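Iron uptake protein A2 (Synechocystis sp., PDB 2VOZ) binds ferric iron in the periplasm and probably delivers it to an ABC transporter for import into the cell. Local coordinates at residues B[70-75]-B[95-100]. Numbering follows the deposited sequence. Where two conformers were deposited one is given.
Sequences RIQSEG and EQAGLF
Ile-71 and Leu-99 form the tight part of this contact. Both side chains are buried, and both start out toward the opposite segment. CG2 of Ile-71 lies 3.7 Å from CD2 of Leu-99 and 3.9 Å from CD1 of Leu-99, so this one methyl meets both branches of the leucine fork. With chi1 at -62°, CG2 of Ile-71 stands anti to the backbone N, on the side facing Leu-99, while CG1 lies beside that N. The contact continues along the isoleucine, with its CD1 4.1 Å from CD1 of Leu-99.

The Gln-72 side is looser and only partly buried. Its chain is extended beyond CG (chi2 175°), which carries the amide across to Ala-97, just past the end of helix 88-96. There NE2 of Gln-72 comes no closer than 3.9 Å to CB of Ala-97. No direct hydrogen bond joins the two segments. A water links them instead. It accepts from NE2 of Gln-72 at 3.2 Å and donates to the carbonyl O of Ala-97 at 2.7 Å. The amide therefore packs on the alanine methyl and is also tied, through water, to the same residue's backbone. Gln-72 also packs on Ile-216 of a second subunit.

Helix 88-96 ends here in a Schellman motif. Gly-98 has positive phi (71°); the chain turns there, and Leu-99 follows directly after it. The contact thus joins the last turn of helix 64-74 to the turn that follows helix 88-96, away from the iron site. Leu-99 packs on Leu-269, just past strand 261-268. Ile-71 also touches Tyr-39 on strand 35-40 and Leu-83 on strand 82-86, two parallel neighbours in the sheet.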
ATOM      1  N   ARG B  70     -20.658   5.552  14.177  1.00 10.35           N
ATOM      2  CA  ARG B  70     -21.226   4.585  13.233  1.00 10.41           C
ATOM      3  C   ARG B  70     -22.048   3.588  14.021  1.00 11.02           C
ATOM      4  O   ARG B  70     -23.159   3.263  13.612  1.00 12.64           O
ATOM      5  CB  ARG B  70     -20.153   3.878  12.434  1.00  9.53           C
ATOM      6  CG  ARG B  70     -20.696   2.726  11.621  1.00  9.72           C
ATOM      7  CD  ARG B  70     -19.627   2.140  10.734  1.00 11.31           C
ATOM      8  NE  ARG B  70     -20.061   0.865  10.168  1.00 13.99           N
ATOM      9  CZ  ARG B  70     -19.605   0.341   9.039  1.00 14.95           C
ATOM     10  NH1 ARG B  70     -18.706   0.986   8.300  1.00 14.18           N
ATOM     11  NH2 ARG B  70     -20.062  -0.828   8.648  1.00 15.61           N
ATOM     12  N   ILE B  71     -21.477   3.059  15.100  1.00  9.90           N
ATOM     13  CA  ILE B  71     -22.208   2.062  15.912  1.00 10.69           C
ATOM     14  C   ILE B  71     -23.491   2.646  16.518  1.00 11.04           C
ATOM     15  O   ILE B  71     -24.543   2.019  16.499  1.00 10.36           O
ATOM     16  CB  ILE B  71     -21.291   1.448  17.005  1.00 11.08           C
ATOM     17  CG1 ILE B  71     -20.103   0.708  16.361  1.00 11.67           C
ATOM     18  CG2 ILE B  71     -22.101   0.522  17.931  1.00 14.38           C
ATOM     19  CD1 ILE B  71     -18.923   0.525  17.354  1.00 12.28           C
ATOM     20  N   GLN B  72     -23.390   3.843  17.083  1.00 11.76           N
ATOM     21  CA  GLN B  72     -24.577   4.559  17.563  1.00 13.27           C
ATOM     22  C   GLN B  72     -25.644   4.624  16.475  1.00 14.08           C
ATOM     23  O   GLN B  72     -26.808   4.312  16.749  1.00 13.95           O
ATOM     24  CB  GLN B  72     -24.195   5.975  18.003  1.00 13.81           C
ATOM     25  CG  GLN B  72     -23.466   6.017  19.326  1.00 14.93           C
ATOM     26  CD  GLN B  72     -23.009   7.437  19.665  1.00 16.69           C
ATOM     27  OE1 GLN B  72     -22.116   7.989  19.024  1.00 16.13           O
ATOM     28  NE2 GLN B  72     -23.622   8.022  20.672  1.00 17.35           N
ATOM     29  N   SER B  73     -25.257   4.987  15.240  1.00 12.91           N
ATOM     30  CA  SER B  73     -26.204   5.120  14.126  0.50 13.83           C
ATOM     31  C   SER B  73     -26.895   3.796  13.857  1.00 13.36           C
ATOM     32  O   SER B  73     -28.096   3.753  13.588  1.00 14.97           O
ATOM     33  CB  SER B  73     -25.492   5.549  12.837  0.50 14.18           C
ATOM     34  OG  SER B  73     -25.686   6.920  12.547  0.50 15.23           O
ATOM     35  N   GLU B  74     -26.118   2.721  13.917  1.00 13.36           N
ATOM     36  CA  GLU B  74     -26.634   1.339  13.664  1.00 14.17           C
ATOM     37  C   GLU B  74     -27.632   0.858  14.709  1.00 14.37           C
ATOM     38  O   GLU B  74     -28.444  -0.033  14.455  1.00 14.83           O
ATOM     39  CB  GLU B  74     -25.458   0.362  13.533  1.00 13.96           C
ATOM     40  CG  GLU B  74     -24.727   0.632  12.236  1.00 14.50           C
ATOM     41  CD  GLU B  74     -23.371  -0.016  12.110  1.00 16.00           C
ATOM     42  OE1 GLU B  74     -22.906  -0.678  13.060  1.00 13.93           O
ATOM     43  OE2 GLU B  74     -22.770   0.100  11.022  1.00 15.73           O
ATOM     44  N   GLY B  75     -27.545   1.433  15.891  1.00 15.14           N
ATOM     45  CA  GLY B  75     -28.545   1.224  16.911  1.00 16.19           C
ATOM     46  C   GLY B  75     -28.577  -0.174  17.465  1.00 16.29           C
ATOM     47  O   GLY B  75     -27.535  -0.874  17.522  1.00 16.91           O
ATOM     48  N   GLU B  95     -17.939   3.315  26.079  1.00 13.18           N
ATOM     49  CA  GLU B  95     -18.608   2.869  27.279  1.00 15.78           C
ATOM     50  C   GLU B  95     -19.752   3.818  27.616  1.00 16.94           C
ATOM     51  O   GLU B  95     -20.881   3.407  27.933  1.00 16.68           O
ATOM     52  CB  GLU B  95     -17.548   2.975  28.359  1.00 17.37           C
ATOM     53  CG  GLU B  95     -17.353   1.845  29.266  1.00 21.92           C
ATOM     54  CD  GLU B  95     -16.568   2.355  30.461  1.00 23.09           C
ATOM     55  OE1 GLU B  95     -17.225   2.673  31.481  1.00 23.71           O
ATOM     56  OE2 GLU B  95     -15.334   2.543  30.332  1.00 18.56           O
ATOM     57  N   GLN B  96     -19.476   5.109  27.505  1.00 17.26           N
ATOM     58  CA  GLN B  96     -20.441   6.133  27.857  1.00 19.76           C
ATOM     59  C   GLN B  96     -21.631   6.155  26.893  1.00 19.49           C
ATOM     60  O   GLN B  96     -22.763   6.442  27.327  1.00 20.71           O
ATOM     61  CB  GLN B  96     -19.725   7.475  28.016  1.00 20.64           C
ATOM     62  CG  GLN B  96     -18.658   7.352  29.152  1.00 23.41           C
ATOM     63  CD  GLN B  96     -19.283   7.222  30.532  1.00 27.00           C
ATOM     64  OE1 GLN B  96     -19.908   8.153  30.994  1.00 28.00           O
ATOM     65  NE2 GLN B  96     -19.110   6.068  31.190  1.00 30.08           N
ATOM     66  N   ALA B  97     -21.376   5.821  25.617  1.00 17.80           N
ATOM     67  CA  ALA B  97     -22.412   5.641  24.595  1.00 16.53           C
ATOM     68  C   ALA B  97     -23.174   4.304  24.794  1.00 15.99           C
ATOM     69  O   ALA B  97     -24.100   3.952  24.031  1.00 16.36           O
ATOM     70  CB  ALA B  97     -21.792   5.701  23.243  1.00 16.57           C
ATOM     71  N   GLY B  98     -22.762   3.554  25.810  1.00 14.73           N
ATOM     72  CA  GLY B  98     -23.430   2.298  26.150  1.00 14.77           C
ATOM     73  C   GLY B  98     -23.193   1.203  25.133  1.00 13.83           C
ATOM     74  O   GLY B  98     -24.061   0.346  24.916  1.00 15.27           O
ATOM     75  N   LEU B  99     -21.991   1.185  24.545  1.00 12.20           N
ATOM     76  CA  LEU B  99     -21.747   0.310  23.395  1.00 11.75           C
ATOM     77  C   LEU B  99     -21.346  -1.114  23.760  1.00 10.73           C
ATOM     78  O   LEU B  99     -21.487  -2.015  22.929  1.00 10.03           O
ATOM     79  CB  LEU B  99     -20.684   0.915  22.463  1.00 11.62           C
ATOM     80  CG  LEU B  99     -21.141   2.212  21.760  1.00 12.95           C
ATOM     81  CD1 LEU B  99     -20.194   2.541  20.629  1.00 14.37           C
ATOM     82  CD2 LEU B  99     -22.574   2.096  21.233  1.00 14.57           C
ATOM     83  N   PHE B 100     -20.785  -1.289  24.960  1.00 10.59           N
ATOM     84  CA  PHE B 100     -20.198  -2.572  25.380  1.00 10.55           C
ATOM     85  C   PHE B 100     -21.130  -3.381  26.266  1.00 11.47           C
ATOM     86  O   PHE B 100     -21.916  -2.830  27.051  1.00 12.51           O
ATOM     87  CB  PHE B 100     -18.885  -2.358  26.154  1.00 11.01           C
ATOM     88  CG  PHE B 100     -17.752  -1.803  25.311  1.00 10.47           C
ATOM     89  CD1 PHE B 100     -17.096  -0.650  25.716  1.00  9.82           C
ATOM     90  CD2 PHE B 100     -17.315  -2.471  24.167  1.00  9.34           C
ATOM     91  CE1 PHE B 100     -16.027  -0.102  24.960  1.00 10.51           C
ATOM     92  CE2 PHE B 100     -16.248  -1.919  23.364  1.00  8.72           C
ATOM     93  CZ  PHE B 100     -15.618  -0.734  23.797  1.00  7.88           C
TER
HETATM   94  O   HOH W   1     -25.247   5.961  22.561  1.00 27.68           O